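Local atomic coordinates of formimidoylglutamase (Bacillus subtilis, PDB entry 3M1R), a protein that catalyses the manganese-dependent hydrolysis of N-formimidoyl-L-glutamate to L-glutamate and formamide, a step in histidine degradation. Residues Ala41-Pro46 / Gly91-His96; His105-Thr110 / Tyr134-Ala139; Thr110-Leu115 / Ala141-Thr146; Asp238-Ser243 / Pro281-Ile286. All coordinates share one frame; numbering follows the deposited sequence.

Contact 1 (Ala41-Pro46 / Gly91-His96); sequences ALIGVP and GDIDIH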
loop_
_atom_site.group_PDB
_atom_site.type_symbol
_atom_site.label_atom_id
_atom_site.label_comp_id
_atom_site.label_asym_id
_atom_site.label_seq_id
_atom_site.Cartn_x
_atom_site.Cartn_y
_atom_site.Cartn_z
ATOM N N ALA D 41 -5.876 34.969 5.093
ATOM C CA ALA D 41 -4.668 34.641 4.347
ATOM C C ALA D 41 -4.061 33.381 4.957
ATOM O O ALA D 41 -4.033 33.238 6.187
ATOM C CB ALA D 41 -3.685 35.787 4.389
ATOM N N LEU D 42 -3.601 32.471 4.099
ATOM C CA LEU D 42 -3.042 31.178 4.536
ATOM C C LEU D 42 -1.618 31.270 5.067
ATOM O O LEU D 42 -0.789 32.017 4.530
ATOM C CB LEU D 42 -3.042 30.178 3.380
ATOM C CG LEU D 42 -4.373 29.897 2.687
ATOM C CD1 LEU D 42 -4.119 29.411 1.270
ATOM C CD2 LEU D 42 -5.176 28.872 3.470
ATOM N N ILE D 43 -1.337 30.492 6.111
ATOM C CA ILE D 43 0.027 30.332 6.612
ATOM C C ILE D 43 0.261 28.890 7.094
ATOM O O ILE D 43 -0.572 28.317 7.796
ATOM C CB ILE D 43 0.356 31.360 7.730
ATOM C CG1 ILE D 43 1.856 31.379 8.032
ATOM C CG2 ILE D 43 -0.430 31.077 8.995
ATOM C CD1 ILE D 43 2.228 32.453 9.007
ATOM N N GLY D 44 1.381 28.300 6.682
ATOM C CA GLY D 44 1.726 26.933 7.060
ATOM C C GLY D 44 2.646 26.869 8.271
ATOM O O GLY D 44 3.507 27.745 8.466
ATOM N N VAL D 45 2.447 25.848 9.098
ATOM C CA VAL D 45 3.282 25.611 10.285
ATOM C C VAL D 45 3.617 24.118 10.341
ATOM O O VAL D 45 2.955 23.357 11.041
ATOM C CB VAL D 45 2.553 25.994 11.583
ATOM C CG1 VAL D 45 3.472 25.804 12.815
ATOM C CG2 VAL D 45 2.021 27.419 11.512
ATOM N N PRO D 46 4.631 23.696 9.575
ATOM C CA PRO D 46 4.970 22.284 9.390
ATOM C C PRO D 46 5.771 21.688 10.555
ATOM O O PRO D 46 6.864 21.175 10.322
ATOM C CB PRO D 46 5.844 22.295 8.127
ATOM C CG PRO D 46 6.138 23.755 7.827
ATOM C CD PRO D 46 5.605 24.584 8.926
ATOM N N GLY D 91 3.250 31.931 3.215
ATOM C CA GLY D 91 4.405 31.060 3.275
ATOM C C GLY D 91 4.301 30.079 4.429
ATOM O O GLY D 91 3.219 29.855 4.973
ATOM N N ASP D 92 5.434 29.480 4.792
ATOM C CA ASP D 92 5.509 28.589 5.935
ATOM C C ASP D 92 6.403 29.213 7.011
ATOM O O ASP D 92 7.427 29.847 6.711
ATOM C CB ASP D 92 6.091 27.237 5.524
ATOM C CG ASP D 92 5.109 26.377 4.737
ATOM O OD1 ASP D 92 3.884 26.598 4.832
ATOM O OD2 ASP D 92 5.579 25.452 4.038
ATOM N N ILE D 93 6.017 29.030 8.267
ATOM C CA ILE D 93 6.866 29.438 9.357
ATOM C C ILE D 93 8.020 28.485 9.427
ATOM O O ILE D 93 7.833 27.268 9.437
ATOM C CB ILE D 93 6.123 29.445 10.674
ATOM C CG1 ILE D 93 4.997 30.470 10.601
ATOM C CG2 ILE D 93 7.080 29.788 11.808
ATOM C CD1 ILE D 93 3.994 30.349 11.703
ATOM N N ASP D 94 9.226 29.038 9.455
ATOM C CA ASP D 94 10.424 28.212 9.507
ATOM C C ASP D 94 10.457 27.324 10.753
ATOM O O ASP D 94 10.228 27.785 11.871
ATOM C CB ASP D 94 11.675 29.080 9.449
ATOM C CG ASP D 94 12.932 28.269 9.566
ATOM O OD1 ASP D 94 13.316 27.634 8.567
ATOM O OD2 ASP D 94 13.522 28.248 10.664
ATOM N N ILE D 95 10.750 26.045 10.560
ATOM C CA ILE D 95 10.788 25.114 11.675
ATOM C C ILE D 95 12.200 24.570 11.850
ATOM O O ILE D 95 12.830 24.123 10.890
ATOM C CB ILE D 95 9.811 23.933 11.465
ATOM C CG1 ILE D 95 8.380 24.435 11.280
ATOM C CG2 ILE D 95 9.904 22.933 12.636
ATOM C CD1 ILE D 95 7.870 25.284 12.419
ATOM N N HIS D 96 12.703 24.608 13.076
ATOM C CA HIS D 96 14.026 24.064 13.339
ATOM C C HIS D 96 14.046 22.543 13.200
ATOM O O HIS D 96 13.239 21.843 13.820
ATOM C CB HIS D 96 14.498 24.439 14.733
ATOM C CG HIS D 96 15.967 24.266 14.920
ATOM N ND1 HIS D 96 16.772 25.254 15.442
ATOM C CD2 HIS D 96 16.785 23.231 14.618
ATOM C CE1 HIS D 96 18.021 24.826 15.474
ATOM N NE2 HIS D 96 18.056 23.603 14.978
#
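Ile93 lies alongside Val45, its CD1 3.5 Å from Val45 CG2, the two side chains pointing the same way. They belong to strands 39-45 and 87-93, parallel neighbours in the central sheet of the arginase-family alpha/beta fold. The sheet pairing rests on Gly44: its N donates to Gly91 O and its O accepts from Ile93 N, at 3.0 Å and 2.8 Å respectively. Ile43, extended with CG1 anti to its backbone N (chi1 -168°), carries CD1 across to Ile93 CG1 at 3.8 Å. On the same side, Val45 and Ile93 both pack against Ile107 of helix 100-117. Asp92 projects from the other face of the sheet, beside Gly44, which has no side chain in the way, and Asp92 OD1 comes within 3.1 Å of Gly44 CA. That carboxylate is held from outside the contact: OD1 forms a salt bridge with Arg65, while OD2 accepts from Gly14 N of a second subunit. Asp92 and Ile93 also pair antiparallel with a strand of that subunit, carrying the sheet across the interface. Farther along the chain, the Pro46 ring crosses the Ile95 side chain at a slant, with Pro46 CD 3.6 Å from Ile95 CG1 and 3.5 Å from Ile93 O.

Contact 2 (His105-Thr110 / Tyr134-Ala139); sequences HHIFQT and YSTIKA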
loop_
_atom_site.group_PDB
_atom_site.type_symbol
_atom_site.label_atom_id
_atom_site.label_comp_id
_atom_site.label_asym_id
_atom_site.label_seq_id
_atom_site.Cartn_x
_atom_site.Cartn_y
_atom_site.Cartn_z
ATOM N N HIS D 105 9.193 29.329 19.282
ATOM C CA HIS D 105 9.490 30.761 19.260
ATOM C C HIS D 105 9.360 31.344 17.851
ATOM O O HIS D 105 8.830 32.446 17.674
ATOM C CB HIS D 105 10.867 31.053 19.842
ATOM C CG HIS D 105 10.935 30.881 21.328
ATOM N ND1 HIS D 105 11.679 29.891 21.932
ATOM C CD2 HIS D 105 10.333 31.564 22.331
ATOM C CE1 HIS D 105 11.544 29.977 23.243
ATOM N NE2 HIS D 105 10.731 30.984 23.511
ATOM N N HIS D 106 9.834 30.608 16.848
ATOM C CA HIS D 106 9.622 31.024 15.470
ATOM C C HIS D 106 8.142 31.326 15.261
ATOM O O HIS D 106 7.772 32.382 14.737
ATOM C CB HIS D 106 10.047 29.932 14.505
ATOM C CG HIS D 106 11.519 29.706 14.456
ATOM N ND1 HIS D 106 12.418 30.484 15.160
ATOM C CD2 HIS D 106 12.259 28.798 13.783
ATOM C CE1 HIS D 106 13.638 30.059 14.928
ATOM N NE2 HIS D 106 13.581 29.034 14.092
ATOM N N ILE D 107 7.300 30.391 15.694
ATOM C CA ILE D 107 5.863 30.507 15.494
ATOM C C ILE D 107 5.293 31.720 16.204
ATOM O O ILE D 107 4.575 32.515 15.601
ATOM C CB ILE D 107 5.123 29.245 15.965
ATOM C CG1 ILE D 107 5.673 28.010 15.224
ATOM C CG2 ILE D 107 3.625 29.416 15.769
ATOM C CD1 ILE D 107 5.143 26.667 15.724
ATOM N N PHE D 108 5.617 31.875 17.485
ATOM C CA PHE D 108 5.075 32.991 18.228
ATOM C C PHE D 108 5.527 34.329 17.660
ATOM O O PHE D 108 4.741 35.261 17.576
ATOM C CB PHE D 108 5.420 32.927 19.712
ATOM C CG PHE D 108 4.998 34.159 20.459
ATOM C CD1 PHE D 108 5.937 35.017 21.005
ATOM C CD2 PHE D 108 3.659 34.489 20.560
ATOM C CE1 PHE D 108 5.548 36.166 21.676
ATOM C CE2 PHE D 108 3.257 35.638 21.225
ATOM C CZ PHE D 108 4.202 36.483 21.784
ATOM N N GLN D 109 6.792 34.426 17.271
ATOM C CA GLN D 109 7.353 35.710 16.839
ATOM C C GLN D 109 6.811 36.143 15.499
ATOM O O GLN D 109 6.540 37.326 15.287
ATOM C CB GLN D 109 8.866 35.622 16.703
ATOM C CG GLN D 109 9.643 35.888 17.957
ATOM C CD GLN D 109 11.128 35.827 17.688
ATOM O OE1 GLN D 109 11.819 34.920 18.154
ATOM N NE2 GLN D 109 11.626 36.783 16.906
ATOM N N THR D 110 6.691 35.180 14.586
ATOM C CA THR D 110 6.255 35.465 13.238
ATOM C C THR D 110 4.805 35.879 13.300
ATOM O O THR D 110 4.406 36.905 12.743
ATOM C CB THR D 110 6.412 34.238 12.337
ATOM O OG1 THR D 110 7.801 33.898 12.244
ATOM C CG2 THR D 110 5.869 34.515 10.947
ATOM N N TYR D 134 -0.264 26.358 21.216
ATOM C CA TYR D 134 0.232 27.235 22.256
ATOM C C TYR D 134 0.745 28.532 21.650
ATOM O O TYR D 134 0.327 29.616 22.054
ATOM C CB TYR D 134 1.340 26.582 23.066
ATOM C CG TYR D 134 2.065 27.571 23.934
ATOM C CD1 TYR D 134 1.578 27.904 25.195
ATOM C CD2 TYR D 134 3.237 28.177 23.498
ATOM C CE1 TYR D 134 2.243 28.808 26.000
ATOM C CE2 TYR D 134 3.915 29.092 24.306
ATOM C CZ TYR D 134 3.404 29.404 25.548
ATOM O OH TYR D 134 4.059 30.307 26.348
ATOM N N SER D 135 1.654 28.426 20.683
ATOM C CA SER D 135 2.257 29.625 20.097
ATOM C C SER D 135 1.267 30.491 19.288
ATOM O O SER D 135 1.336 31.717 19.324
ATOM C CB SER D 135 3.490 29.269 19.257
ATOM O OG SER D 135 4.518 28.702 20.057
ATOM N N THR D 136 0.354 29.862 18.560
ATOM C CA THR D 136 -0.554 30.625 17.705
ATOM C C THR D 136 -1.526 31.444 18.547
ATOM O O THR D 136 -1.628 32.655 18.384
ATOM C CB THR D 136 -1.334 29.709 16.765
ATOM O OG1 THR D 136 -1.830 28.598 17.514
ATOM C CG2 THR D 136 -0.429 29.202 15.682
ATOM N N ILE D 137 -2.224 30.771 19.456
ATOM C CA ILE D 137 -3.150 31.415 20.381
ATOM C C ILE D 137 -2.505 32.501 21.238
ATOM O O ILE D 137 -3.057 33.585 21.395
ATOM C CB ILE D 137 -3.849 30.378 21.262
ATOM C CG1 ILE D 137 -4.750 29.505 20.391
ATOM C CG2 ILE D 137 -4.656 31.050 22.330
ATOM C CD1 ILE D 137 -5.375 28.344 21.115
ATOM N N LYS D 138 -1.330 32.225 21.784
ATOM C CA LYS D 138 -0.621 33.240 22.553
ATOM C C LYS D 138 -0.404 34.520 21.732
ATOM O O LYS D 138 -0.474 35.619 22.265
ATOM C CB LYS D 138 0.714 32.683 23.026
ATOM C CG LYS D 138 1.603 33.630 23.826
ATOM C CD LYS D 138 2.763 32.821 24.431
ATOM C CE LYS D 138 4.056 33.618 24.528
ATOM N NZ LYS D 138 5.241 32.699 24.557
ATOM N N ALA D 139 -0.125 34.367 20.440
ATOM C CA ALA D 139 0.087 35.514 19.567
ATOM C C ALA D 139 -1.222 36.247 19.377
ATOM O O ALA D 139 -1.273 37.467 19.458
ATOM C CB ALA D 139 0.640 35.075 18.229
#
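The helical segments 105-110 and 134-139 run nearly parallel, their axes 8.1 Å apart and inclined by 21°, coming closest where the CA atoms of Phe108 and Ser135 stand opposite each other. Ser135 allows this approach because it offers little more than CB, which sits only 3.5 Å from Ile107 CG2, a tight fit. Its hydroxyl turns to His104 O in the preceding turn of the other helix. Phe108 has CG anti to its backbone N (chi1 173°), which swings the ring over to the second helix. There Ser135 O and Ala139 N lie at the ring edge, in its plane, and Phe108 CE2 touches Ala139 CA at 3.6 Å. Lys138 crosses the Phe108 ring at about a right angle and covers one face: CE stands over the centre, 3.9 Å from the centroid, and NZ makes a cation-pi contact with the same centroid at 4.4 Å. Lys138 NZ also donates to Tyr134 OH at 3.2 Å, one turn back on its own helix, and that hydroxyl is hydrogen-bonded to Glu178. Lys138 therefore serves the packing twice, its methylenes covering Phe108 and its NZ shared between ring and hydroxyl, which probably stabilises the positive charge.

Contact 3 (Thr110-Leu115 / Ala141-Thr146); sequences TMHALL and AQTKGT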
loop_
_atom_site.group_PDB
_atom_site.type_symbol
_atom_site.label_atom_id
_atom_site.label_comp_id
_atom_site.label_asym_id
_atom_site.label_seq_id
_atom_site.Cartn_x
_atom_site.Cartn_y
_atom_site.Cartn_z
ATOM N N THR D 110 6.691 35.180 14.586
ATOM C CA THR D 110 6.255 35.465 13.238
ATOM C C THR D 110 4.805 35.879 13.300
ATOM O O THR D 110 4.406 36.905 12.743
ATOM C CB THR D 110 6.412 34.238 12.337
ATOM O OG1 THR D 110 7.801 33.898 12.244
ATOM C CG2 THR D 110 5.869 34.515 10.947
HETATM N N MSE D 111 4.032 35.077 14.016
HETATM C CA MSE D 111 2.614 35.300 14.198
HETATM C C MSE D 111 2.379 36.676 14.833
HETATM O O MSE D 111 1.507 37.436 14.409
HETATM C CB MSE D 111 2.063 34.194 15.097
HETATM C CG MSE D 111 0.682 33.695 14.737
HETATM SE SE MSE D 111 0.628 32.671 13.087
HETATM C CE MSE D 111 -1.285 32.793 12.772
ATOM N N HIS D 112 3.169 36.994 15.852
ATOM C CA HIS D 112 3.023 38.265 16.533
ATOM C C HIS D 112 3.345 39.425 15.597
ATOM O O HIS D 112 2.547 40.342 15.450
ATOM C CB HIS D 112 3.904 38.339 17.783
ATOM C CG HIS D 112 3.770 39.631 18.535
ATOM N ND1 HIS D 112 2.871 39.803 19.565
ATOM C CD2 HIS D 112 4.427 40.808 18.408
ATOM C CE1 HIS D 112 2.979 41.031 20.043
ATOM N NE2 HIS D 112 3.916 41.663 19.357
ATOM N N ALA D 113 4.512 39.381 14.965
ATOM C CA ALA D 113 4.895 40.435 14.034
ATOM C C ALA D 113 3.826 40.607 12.953
ATOM O O ALA D 113 3.400 41.726 12.665
ATOM C CB ALA D 113 6.253 40.132 13.409
ATOM N N LEU D 114 3.390 39.490 12.376
ATOM C CA LEU D 114 2.405 39.484 11.295
ATOM C C LEU D 114 1.069 40.119 11.692
ATOM O O LEU D 114 0.553 40.970 10.976
ATOM C CB LEU D 114 2.171 38.054 10.808
ATOM C CG LEU D 114 2.608 37.638 9.403
ATOM C CD1 LEU D 114 3.607 38.595 8.798
ATOM C CD2 LEU D 114 3.151 36.201 9.405
ATOM N N LEU D 115 0.509 39.691 12.821
ATOM C CA LEU D 115 -0.755 40.235 13.313
ATOM C C LEU D 115 -0.644 41.741 13.554
ATOM O O LEU D 115 -1.558 42.503 13.239
ATOM C CB LEU D 115 -1.168 39.564 14.623
ATOM C CG LEU D 115 -2.121 38.359 14.683
ATOM C CD1 LEU D 115 -2.689 37.992 13.325
ATOM C CD2 LEU D 115 -1.459 37.160 15.353
ATOM N N ALA D 141 -3.821 36.146 21.441
ATOM C CA ALA D 141 -4.157 36.725 22.740
ATOM C C ALA D 141 -3.360 37.979 23.059
ATOM O O ALA D 141 -3.890 38.941 23.619
ATOM C CB ALA D 141 -3.980 35.708 23.844
ATOM N N GLN D 142 -2.080 37.978 22.719
ATOM C CA GLN D 142 -1.246 39.107 23.110
ATOM C C GLN D 142 -1.112 40.168 22.028
ATOM O O GLN D 142 -0.310 41.088 22.154
ATOM C CB GLN D 142 0.126 38.628 23.552
ATOM C CG GLN D 142 0.099 37.729 24.765
ATOM C CD GLN D 142 1.480 37.235 25.099
ATOM O OE1 GLN D 142 2.422 37.448 24.333
ATOM N NE2 GLN D 142 1.618 36.575 26.243
ATOM N N THR D 143 -1.889 40.039 20.960
ATOM C CA THR D 143 -1.892 41.055 19.919
ATOM C C THR D 143 -3.302 41.589 19.726
ATOM O O THR D 143 -3.492 42.724 19.311
ATOM C CB THR D 143 -1.365 40.496 18.583
ATOM O OG1 THR D 143 -0.096 39.869 18.796
ATOM C CG2 THR D 143 -1.180 41.609 17.585
ATOM N N LYS D 144 -4.292 40.764 20.044
ATOM C CA LYS D 144 -5.681 41.110 19.778
ATOM C C LYS D 144 -6.428 41.504 21.042
ATOM O O LYS D 144 -7.088 42.546 21.084
ATOM C CB LYS D 144 -6.379 39.949 19.080
ATOM C CG LYS D 144 -5.859 39.688 17.672
ATOM C CD LYS D 144 -6.049 40.925 16.791
ATOM C CE LYS D 144 -5.512 40.702 15.390
ATOM N NZ LYS D 144 -5.579 41.937 14.565
ATOM N N GLY D 145 -6.318 40.678 22.075
ATOM C CA GLY D 145 -6.995 40.937 23.333
ATOM C C GLY D 145 -7.580 39.665 23.914
ATOM O O GLY D 145 -7.227 38.558 23.491
ATOM N N THR D 146 -8.478 39.818 24.882
ATOM C CA THR D 146 -9.125 38.674 25.513
ATOM C C THR D 146 -9.798 37.758 24.488
ATOM O O THR D 146 -10.761 38.141 23.823
ATOM C CB THR D 146 -10.151 39.118 26.557
ATOM O OG1 THR D 146 -9.488 39.882 27.571
ATOM C CG2 THR D 146 -10.799 37.905 27.197
#
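His112 has CG anti to its backbone N (chi1 -179°), which carries the imidazole off the helical segment 110-115 toward the loop, while Thr143 at chi1 -52° sets OG1 beside its own backbone N and sends CG2 toward the helix. The two side chains cross at a slant, with His112 ND1 3.1 Å from Thr143 OG1, the hydroxyl standing oblique to the ring. That hydroxyl has a firm partner elsewhere, a hydrogen bond with Ala139 O in the last turn of helix 133-141. At the edge of the imidazole, near its plane, Gln142 O approaches His112 CE1 at 3.9 Å. The loop is the link from helix 133-141 to strand 147-152 in the alpha/beta fold of the arginase family, and here it packs against the neighbouring helix 100-117, away from the metal site. Deeper in, Thr143 CG2 packs on Leu115 CB at 3.6 Å. Leu115 is also covered by Trp121, Ala139 and Ile140, which puts this branch of Thr143 at the margin of an apolar layer. Lys144 bends at its second torsion (chi2 -60°) and passes Leu115 at about a right angle; its CE lies 4.2 Å from Leu115 CG, and its NZ reaches Pro119 O in a weak hydrogen bond.

Contact 4 (Asp238-Ser243 / Pro281-Ile286); sequences DFIFIS and PNVAGI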
loop_
_atom_site.group_PDB
_atom_site.type_symbol
_atom_site.label_atom_id
_atom_site.label_comp_id
_atom_site.label_asym_id
_atom_site.label_seq_id
_atom_site.Cartn_x
_atom_site.Cartn_y
_atom_site.Cartn_z
ATOM N N ASP D 238 -13.398 39.381 23.654
ATOM C CA ASP D 238 -13.354 40.308 22.535
ATOM C C ASP D 238 -13.214 39.612 21.193
ATOM O O ASP D 238 -13.667 40.135 20.180
ATOM C CB ASP D 238 -12.211 41.304 22.719
ATOM C CG ASP D 238 -12.527 42.364 23.750
ATOM O OD1 ASP D 238 -13.691 42.815 23.802
ATOM O OD2 ASP D 238 -11.612 42.747 24.506
ATOM N N PHE D 239 -12.573 38.443 21.186
ATOM C CA PHE D 239 -12.350 37.695 19.947
ATOM C C PHE D 239 -12.534 36.201 20.154
ATOM O O PHE D 239 -12.439 35.700 21.276
ATOM C CB PHE D 239 -10.935 37.926 19.420
ATOM C CG PHE D 239 -10.575 39.371 19.256
ATOM C CD1 PHE D 239 -10.067 40.096 20.323
ATOM C CD2 PHE D 239 -10.725 40.000 18.032
ATOM C CE1 PHE D 239 -9.729 41.422 20.176
ATOM C CE2 PHE D 239 -10.387 41.331 17.876
ATOM C CZ PHE D 239 -9.888 42.041 18.951
ATOM N N ILE D 240 -12.778 35.489 19.061
ATOM C CA ILE D 240 -12.847 34.038 19.104
ATOM C C ILE D 240 -11.799 33.454 18.164
ATOM O O ILE D 240 -11.550 34.007 17.093
ATOM C CB ILE D 240 -14.243 33.522 18.726
ATOM C CG1 ILE D 240 -14.583 33.916 17.295
ATOM C CG2 ILE D 240 -15.295 34.072 19.682
ATOM C CD1 ILE D 240 -16.064 33.903 17.011
ATOM N N PHE D 241 -11.158 32.363 18.594
ATOM C CA PHE D 241 -10.208 31.638 17.765
ATOM C C PHE D 241 -10.699 30.210 17.635
ATOM O O PHE D 241 -11.085 29.584 18.615
ATOM C CB PHE D 241 -8.806 31.678 18.383
ATOM C CG PHE D 241 -7.754 30.943 17.576
ATOM C CD1 PHE D 241 -7.111 31.565 16.515
ATOM C CD2 PHE D 241 -7.396 29.646 17.895
ATOM C CE1 PHE D 241 -6.139 30.903 15.782
ATOM C CE2 PHE D 241 -6.417 28.975 17.167
ATOM C CZ PHE D 241 -5.785 29.605 16.114
ATOM N N ILE D 242 -10.717 29.712 16.410
ATOM C CA ILE D 242 -11.228 28.388 16.136
ATOM C C ILE D 242 -10.060 27.434 15.941
ATOM O O ILE D 242 -9.273 27.601 15.011
ATOM C CB ILE D 242 -12.077 28.371 14.853
ATOM C CG1 ILE D 242 -13.264 29.329 14.956
ATOM C CG2 ILE D 242 -12.568 26.959 14.554
ATOM C CD1 ILE D 242 -14.043 29.386 13.658
ATOM N N SER D 243 -9.945 26.443 16.820
ATOM C CA SER D 243 -8.914 25.420 16.677
ATOM C C SER D 243 -9.526 24.083 16.315
ATOM O O SER D 243 -10.216 23.458 17.123
ATOM C CB SER D 243 -8.086 25.280 17.960
ATOM O OG SER D 243 -6.987 24.394 17.754
ATOM N N PRO D 281 -19.178 37.384 15.264
ATOM C CA PRO D 281 -18.330 38.583 15.276
ATOM C C PRO D 281 -16.933 38.340 15.860
ATOM O O PRO D 281 -16.781 37.601 16.819
ATOM C CB PRO D 281 -19.110 39.573 16.174
ATOM C CG PRO D 281 -20.480 38.982 16.342
ATOM C CD PRO D 281 -20.320 37.497 16.186
ATOM N N ASN D 282 -15.932 38.969 15.257
ATOM C CA ASN D 282 -14.575 39.014 15.781
ATOM C C ASN D 282 -13.872 37.650 15.816
ATOM O O ASN D 282 -13.089 37.351 16.729
ATOM C CB ASN D 282 -14.545 39.723 17.141
ATOM C CG ASN D 282 -15.167 41.132 17.083
ATOM O OD1 ASN D 282 -16.130 41.431 17.797
ATOM N ND2 ASN D 282 -14.619 41.991 16.222
ATOM N N VAL D 283 -14.151 36.833 14.806
ATOM C CA VAL D 283 -13.384 35.622 14.590
ATOM C C VAL D 283 -11.968 36.020 14.208
ATOM O O VAL D 283 -11.744 36.605 13.159
ATOM C CB VAL D 283 -13.987 34.775 13.477
ATOM C CG1 VAL D 283 -13.221 33.474 13.349
ATOM C CG2 VAL D 283 -15.440 34.496 13.767
ATOM N N ALA D 284 -11.010 35.712 15.071
ATOM C CA ALA D 284 -9.644 36.188 14.885
ATOM C C ALA D 284 -8.785 35.249 14.031
ATOM O O ALA D 284 -7.745 35.652 13.519
ATOM C CB ALA D 284 -8.982 36.433 16.239
ATOM N N GLY D 285 -9.213 33.998 13.882
ATOM C CA GLY D 285 -8.424 33.021 13.153
ATOM C C GLY D 285 -8.949 31.600 13.251
ATOM O O GLY D 285 -9.861 31.298 14.019
ATOM N N ILE D 286 -8.393 30.726 12.425
ATOM C CA ILE D 286 -8.696 29.322 12.504
ATOM C C ILE D 286 -7.410 28.551 12.198
ATOM O O ILE D 286 -6.587 28.962 11.357
ATOM C CB ILE D 286 -9.861 28.918 11.565
ATOM C CG1 ILE D 286 -10.210 27.435 11.741
ATOM C CG2 ILE D 286 -9.533 29.225 10.107
ATOM C CD1 ILE D 286 -11.404 26.984 10.904
#
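This contact joins the two strands of a beta-alpha-beta crossover, strand 239-245 and strand 283-289 with helix 267-278 between them in sequence, inside the parallel sheet of the arginase fold. Ile240 N donates to Asn282 O at 3.0 Å, and Ile240 O receives Ala284 N at 2.7 Å. The next bond, Ile242 N to Gly285 O at 3.0 Å, skips a residue: Ala284 and Gly285 together stand opposite Phe241. This is a beta bulge, and Ala284 takes near-helical backbone angles within it. Ala284 CB is turned toward the partner strand, 4.0 Å from Phe239 CB. Phe241 stretches with CG anti to its backbone N (chi1 -180°), so that CD1 comes within 3.7 Å of Gly285 O, and the ring also packs on Ile137 and Ile140 of helix 133-141. On the opposite face, Ile240 holds CG1 between its backbone N and carbonyl carbon (chi1 62°), pressing CD1 tightly against Val283 CG2 at 3.4 Å. Farther along that face, Ile242 CG2 meets Ile286 CG1 at 3.7 Å, and helix 267-278 covers both through Ile277 and Val274. Beyond the pair, strand 239-245 leads straight to the metal ligands Asp245 and Asp247. Backbone bonds thus fix the strand register across the bulge, while branched apolar side chains seal the sheet to its crossover helix.

From the N terminus, contact 1 closes first, returning strand 87-93 to strand 39-45 after a loop that includes helix 60-69. The chain then enters helix 100-117, which supplies one side of both contact 2 and contact 3. These two cross: each spans strand 121-127, they share Thr110, and their second segments follow one another along helix 133-141 and the loop after it. Ala139 CB meets Met111 CB at 3.6 Å between them, and Ile43 CD1 touches Leu114 CD2 at 3.9 Å, joining contact 1 to contact 3. Contact 4 comes last, in series with the rest, closing the crossover through helix 267-278. Thr146 at the end of contact 3 reaches its start, Thr146 O probably accepting a hydrogen bond from Asp238 N.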